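PDB 2GEF: protease VP4 from Blotched snakehead virus, which acts as a serine-type peptidase with a serine/lysine catalytic dyad and probably processes the viral structural polyprotein of which it is itself a part. Local coordinates for residues Leu172-Arg175 with Ala176-Ile180; Gln135-Ser138 with Ile139-Leu143. All coordinates share one frame; numbering follows the deposited sequence.

Contact 1: residues Leu172-Arg175 with Ala176-Ile180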
ATOM      1  N   LEU A 172       5.361  12.259   3.388  1.00  8.36           N
ATOM      2  CA  LEU A 172       5.462  11.320   4.454  1.00  7.74           C
ATOM      3  C   LEU A 172       5.335   9.837   3.969  1.00  7.56           C
ATOM      4  O   LEU A 172       5.975   8.929   4.565  1.00  5.47           O
ATOM      5  CB  LEU A 172       4.307  11.620   5.459  1.00 10.03           C
ATOM      6  CG  LEU A 172       4.129  10.763   6.715  1.00  4.63           C
ATOM      7  CD1 LEU A 172       5.270  10.996   7.562  1.00  2.00           C
ATOM      8  CD2 LEU A 172       2.803  11.277   7.439  1.00  3.48           C
ATOM      9  N   LYS A 173       4.437   9.628   2.993  1.00  5.90           N
ATOM     10  CA  LYS A 173       4.354   8.350   2.265  1.00  4.73           C
ATOM     11  C   LYS A 173       5.642   7.910   1.664  1.00  6.37           C
ATOM     12  O   LYS A 173       5.962   6.737   1.919  1.00  7.44           O
ATOM     13  CB  LYS A 173       3.177   8.240   1.276  1.00  2.00           C
ATOM     14  CG  LYS A 173       1.956   8.075   1.930  1.00  2.00           C
ATOM     15  CD  LYS A 173       0.812   8.363   0.877  1.00 10.80           C
ATOM     16  CE  LYS A 173      -0.434   8.625   1.616  1.00 10.79           C
ATOM     17  NZ  LYS A 173      -1.322   7.506   1.534  1.00 16.11           N
ATOM     18  N   ALA A 174       6.442   8.820   1.030  1.00  6.52           N
ATOM     19  CA  ALA A 174       7.700   8.480   0.362  1.00  7.35           C
ATOM     20  C   ALA A 174       8.699   7.992   1.405  1.00 11.52           C
ATOM     21  O   ALA A 174       9.475   7.029   1.153  1.00 12.35           O
ATOM     22  CB  ALA A 174       8.305   9.734  -0.315  1.00  8.77           C
ATOM     23  N   ARG A 175       8.685   8.604   2.601  1.00  9.60           N
ATOM     24  CA  ARG A 175       9.537   8.101   3.654  1.00 10.45           C
ATOM     25  C   ARG A 175       9.446   6.579   3.815  1.00  8.40           C
ATOM     26  O   ARG A 175      10.392   5.953   3.997  1.00 11.73           O
ATOM     27  CB  ARG A 175       9.187   8.760   4.997  1.00 10.35           C
ATOM     28  CG  ARG A 175       9.289  10.204   5.016  1.00 16.06           C
ATOM     29  CD  ARG A 175      10.742  10.589   4.935  1.00 23.44           C
ATOM     30  NE  ARG A 175      10.886  11.986   5.288  1.00 25.77           N
ATOM     31  CZ  ARG A 175      11.989  12.539   5.782  1.00 26.56           C
ATOM     32  NH1 ARG A 175      13.130  11.799   6.002  1.00 21.71           N
ATOM     33  NH2 ARG A 175      11.927  13.849   6.050  1.00 29.32           N
ATOM     34  N   ALA A 176       8.273   5.995   3.737  1.00 10.39           N
ATOM     35  CA  ALA A 176       7.996   4.617   4.061  1.00  8.67           C
ATOM     36  C   ALA A 176       8.577   3.780   2.947  1.00  9.19           C
ATOM     37  O   ALA A 176       9.125   2.689   3.143  1.00 11.03           O
ATOM     38  CB  ALA A 176       6.441   4.448   4.173  1.00  6.27           C
ATOM     39  N   ALA A 177       8.498   4.293   1.757  1.00  9.33           N
ATOM     40  CA  ALA A 177       9.026   3.574   0.638  1.00  8.61           C
ATOM     41  C   ALA A 177      10.552   3.642   0.650  1.00  8.08           C
ATOM     42  O   ALA A 177      11.171   2.645   0.393  1.00  7.93           O
ATOM     43  CB  ALA A 177       8.484   4.207  -0.680  1.00  7.82           C
ATOM     44  N   HIS A 178      11.149   4.826   0.876  1.00  7.36           N
ATOM     45  CA  HIS A 178      12.618   5.096   0.715  1.00  8.09           C
ATOM     46  C   HIS A 178      13.384   4.341   1.854  1.00  9.15           C
ATOM     47  O   HIS A 178      14.480   3.821   1.647  1.00  7.41           O
ATOM     48  CB  HIS A 178      12.856   6.618   0.746  1.00  8.37           C
ATOM     49  CG  HIS A 178      12.237   7.350  -0.406  1.00  7.06           C
ATOM     50  ND1 HIS A 178      12.447   8.714  -0.600  1.00 12.95           N
ATOM     51  CD2 HIS A 178      11.456   6.916  -1.467  1.00  3.91           C
ATOM     52  CE1 HIS A 178      11.796   9.107  -1.702  1.00 10.57           C
ATOM     53  NE2 HIS A 178      11.214   8.030  -2.274  1.00  8.93           N
ATOM     54  N   LYS A 179      12.706   4.175   3.000  1.00  9.46           N
ATOM     55  CA  LYS A 179      13.260   3.508   4.097  1.00 10.33           C
ATOM     56  C   LYS A 179      13.736   2.128   3.724  1.00 11.28           C
ATOM     57  O   LYS A 179      14.722   1.575   4.271  1.00 11.49           O
ATOM     58  CB  LYS A 179      12.286   3.502   5.283  1.00 11.49           C
ATOM     59  CG  LYS A 179      12.965   2.845   6.564  1.00 10.18           C
ATOM     60  CD  LYS A 179      11.921   2.577   7.723  1.00 12.46           C
ATOM     61  CE  LYS A 179      12.550   1.967   9.073  1.00 18.81           C
ATOM     62  NZ  LYS A 179      11.588   1.625  10.318  1.00 17.27           N
ATOM     63  N   ILE A 180      13.027   1.501   2.811  1.00 10.59           N
ATOM     64  CA  ILE A 180      13.602   0.289   2.350  1.00  9.45           C
ATOM     65  C   ILE A 180      14.149   0.327   0.949  1.00 10.21           C
ATOM     66  O   ILE A 180      14.230  -0.674   0.382  1.00  7.58           O
ATOM     67  CB  ILE A 180      12.683  -0.903   2.615  1.00 11.28           C
ATOM     68  CG1 ILE A 180      11.372  -0.808   1.822  1.00  9.53           C
ATOM     69  CG2 ILE A 180      12.437  -1.082   4.138  1.00  6.48           C
ATOM     70  CD1 ILE A 180      10.745  -2.169   1.822  1.00 11.57           C
TER
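Ala174 and His178 make an i to i+4 contact within helix 170-178, the helix that carries the active-site lysine of this serine/lysine-dyad protease. The CH-pi contact between them puts Ala174 CB 4.0 Å from the centroid of the His178 imidazole, 22° off the ring normal and therefore over the face. With chi1 at -65°, CG lies beside the histidine's own backbone N and the ring folds back over the preceding turn. Ala174 O also lies over a ring face, nearer the rim; its closest ring atom is His178 CG, at 3.2 Å. The same oxygen accepts the hydrogen bond from His178 N at 2.8 Å, nearly along the C=O axis, so backbone bond and ring packing share one carbonyl. The polar end of the ring is held separately, NE2 being hydrogen-bonded to Asp194, which ties the helix to the segment next to strand 195-196. One residue on, Lys179 N bonds to Arg175 O at 3.1 Å.

The buried side chain of Lys173 packs against Pro34 and Val36 of strand 31-38 and touches the nucleophile Ser136, with a weak hydrogen bond between NZ and Thr156 OG1. Ala176, also buried, rests its methyl on Ser45 and Leu47 of strand 43-52. Its amide reaches back only three residues: Ala176 N bonds to Lys173 O at 3.0 Å, an N-H...O angle of 144°, with the donor above the carbonyl plane.

Contact 2: residues Gln135-Ser138 with Ile139-Leu143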
ATOM      1  N   GLN A 135      -8.686   5.159   0.547  1.00 10.69           N
ATOM      2  CA  GLN A 135      -8.611   4.399  -0.727  1.00  9.47           C
ATOM      3  C   GLN A 135      -7.349   4.586  -1.517  1.00  8.42           C
ATOM      4  O   GLN A 135      -7.353   4.178  -2.670  1.00 10.15           O
ATOM      5  CB  GLN A 135      -9.851   4.708  -1.712  1.00 10.60           C
ATOM      6  CG  GLN A 135     -11.133   4.164  -1.131  1.00 11.52           C
ATOM      7  CD  GLN A 135     -12.361   4.301  -1.976  1.00 13.31           C
ATOM      8  OE1 GLN A 135     -12.319   4.395  -3.196  1.00  7.17           O
ATOM      9  NE2 GLN A 135     -13.504   4.394  -1.277  1.00 14.24           N
ATOM     10  N   SER A 136      -6.333   5.235  -0.966  1.00  8.02           N
ATOM     11  CA  SER A 136      -5.042   5.434  -1.612  1.00 11.19           C
ATOM     12  C   SER A 136      -4.312   4.129  -1.918  1.00  8.98           C
ATOM     13  O   SER A 136      -3.257   4.200  -2.518  1.00 10.07           O
ATOM     14  CB  SER A 136      -4.046   6.300  -0.763  1.00  9.65           C
ATOM     15  OG  SER A 136      -3.774   5.706   0.532  1.00  9.40           O
ATOM     16  N   SER A 137      -4.834   2.996  -1.423  1.00  8.51           N
ATOM     17  CA  SER A 137      -4.328   1.654  -1.682  1.00  7.88           C
ATOM     18  C   SER A 137      -4.803   1.101  -2.987  1.00  7.72           C
ATOM     19  O   SER A 137      -4.421  -0.001  -3.367  1.00  8.82           O
ATOM     20  CB  SER A 137      -4.798   0.683  -0.598  1.00  8.43           C
ATOM     21  OG  SER A 137      -6.219   0.574  -0.521  1.00  7.02           O
ATOM     22  N   SER A 138      -5.657   1.842  -3.687  1.00  6.40           N
ATOM     23  CA  SER A 138      -6.385   1.299  -4.811  1.00  6.49           C
ATOM     24  C   SER A 138      -5.492   0.839  -5.913  1.00  5.87           C
ATOM     25  O   SER A 138      -5.843  -0.129  -6.550  1.00  5.02           O
ATOM     26  CB  SER A 138      -7.496   2.280  -5.339  1.00  7.17           C
ATOM     27  OG  SER A 138      -8.430   2.539  -4.266  1.00  5.54           O
ATOM     28  N   ILE A 139      -4.420   1.572  -6.216  1.00  5.65           N
ATOM     29  CA  ILE A 139      -3.495   1.140  -7.173  1.00  6.76           C
ATOM     30  C   ILE A 139      -2.848  -0.202  -6.761  1.00  9.00           C
ATOM     31  O   ILE A 139      -2.843  -1.098  -7.568  1.00  6.94           O
ATOM     32  CB  ILE A 139      -2.466   2.083  -7.341  1.00  8.08           C
ATOM     33  CG1 ILE A 139      -3.031   3.443  -7.987  1.00 11.48           C
ATOM     34  CG2 ILE A 139      -1.427   1.525  -8.318  1.00 10.16           C
ATOM     35  CD1 ILE A 139      -1.799   4.464  -8.177  1.00 14.86           C
ATOM     36  N   ALA A 140      -2.317  -0.331  -5.515  1.00  9.69           N
ATOM     37  CA  ALA A 140      -1.809  -1.632  -4.982  1.00 10.60           C
ATOM     38  C   ALA A 140      -2.827  -2.814  -5.090  1.00 10.75           C
ATOM     39  O   ALA A 140      -2.565  -3.966  -5.509  1.00 11.89           O
ATOM     40  CB  ALA A 140      -1.384  -1.377  -3.453  1.00  9.35           C
ATOM     41  N   LEU A 141      -4.014  -2.573  -4.588  1.00  9.22           N
ATOM     42  CA  LEU A 141      -5.125  -3.563  -4.867  1.00  7.92           C
ATOM     43  C   LEU A 141      -5.235  -4.144  -6.200  1.00  4.56           C
ATOM     44  O   LEU A 141      -5.332  -5.345  -6.380  1.00  3.90           O
ATOM     45  CB  LEU A 141      -6.498  -2.922  -4.543  1.00  7.63           C
ATOM     46  CG  LEU A 141      -6.549  -2.569  -3.049  1.00  6.90           C
ATOM     47  CD1 LEU A 141      -7.916  -2.015  -2.473  1.00  9.20           C
ATOM     48  CD2 LEU A 141      -5.874  -3.552  -2.148  1.00  5.80           C
ATOM     49  N   ALA A 142      -5.406  -3.260  -7.135  1.00  6.05           N
ATOM     50  CA  ALA A 142      -5.355  -3.535  -8.595  1.00  9.01           C
ATOM     51  C   ALA A 142      -4.182  -4.350  -9.087  1.00  7.89           C
ATOM     52  O   ALA A 142      -4.332  -5.323  -9.790  1.00  6.56           O
ATOM     53  CB  ALA A 142      -5.340  -2.248  -9.399  1.00  9.18           C
ATOM     54  N   LEU A 143      -3.002  -3.813  -8.905  1.00  9.12           N
ATOM     55  CA  LEU A 143      -1.806  -4.572  -9.365  1.00  8.77           C
ATOM     56  C   LEU A 143      -1.814  -5.959  -8.634  1.00 11.34           C
ATOM     57  O   LEU A 143      -1.483  -6.992  -9.258  1.00 12.12           O
ATOM     58  CB  LEU A 143      -0.553  -3.740  -9.037  1.00  7.66           C
ATOM     59  CG  LEU A 143      -0.737  -2.409  -9.776  1.00  7.61           C
ATOM     60  CD1 LEU A 143       0.544  -1.637  -9.623  1.00 17.91           C
ATOM     61  CD2 LEU A 143      -0.689  -2.730 -11.167  1.00  5.28           C
TER
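Ser137 O accepts from Leu141 N at 2.9 Å and Ser138 O from Ala142 N at 3.2 Å, two nearly straight i to i+4 bonds that join the nucleophile-bearing type I turn, Gln135 to Ser138, to the first turn of helix 138-146.

Across this junction the side-chain contact is between Ser137 and Leu141. At chi1 61° the hydroxyl of Ser137 sits between its backbone N and carbonyl carbon, on the flank where Leu141 lies, and OG meets the leucine's CD1 branch at 3.7 Å. Leu141 CG packs closer to the serine carbonyl, 3.4 Å from Ser137 O, so the branched side chain lies against both oxygens of one residue. Phe96 touches the side chains of Ser137 and Leu141, while the methyl of Ala140 packs on Ala31 and Phe33 of strand 31-38.

Ser138 bonds within the turn. With chi1 at -60°, OG lies beside its own backbone N and turns back across the turn to donate to Gln135 O at 2.5 Å, in the carbonyl plane and on a lone pair. Ser138 N bonds to that oxygen as well, at 3.1 Å, so one residue grips Gln135 O twice.

Ser136, the nucleophile, lies inside the turn bounded by these two residues, and a backbone hydrogen bond links it to Gly157. Closure by both a backbone and a hydroxyl donor thus probably limits the freedom of the backbone that carries the nucleophile.

Overall arrangement
From the N terminus, the chain reaches contact 2 first, where the loop after strand 132-133 turns into helix 138-146; it then runs through strands 154-160 and 163-165 before entering helix 170-178 and contact 1. The two contacts are in series, neither nesting nor crossing, and each joins adjacent pieces of chain rather than closing a long loop. The centres of contact 1 and contact 2 lie about 17 Å apart. They nevertheless touch at the catalytic dyad, where Lys173 NZ of contact 1 is 3.2 Å from Ser136 OG of contact 2, a packing contact. Strand 154-160 lies beside the meeting point, with Thr156 touching both catalytic residues. Strand 31-38 also packs against both helices.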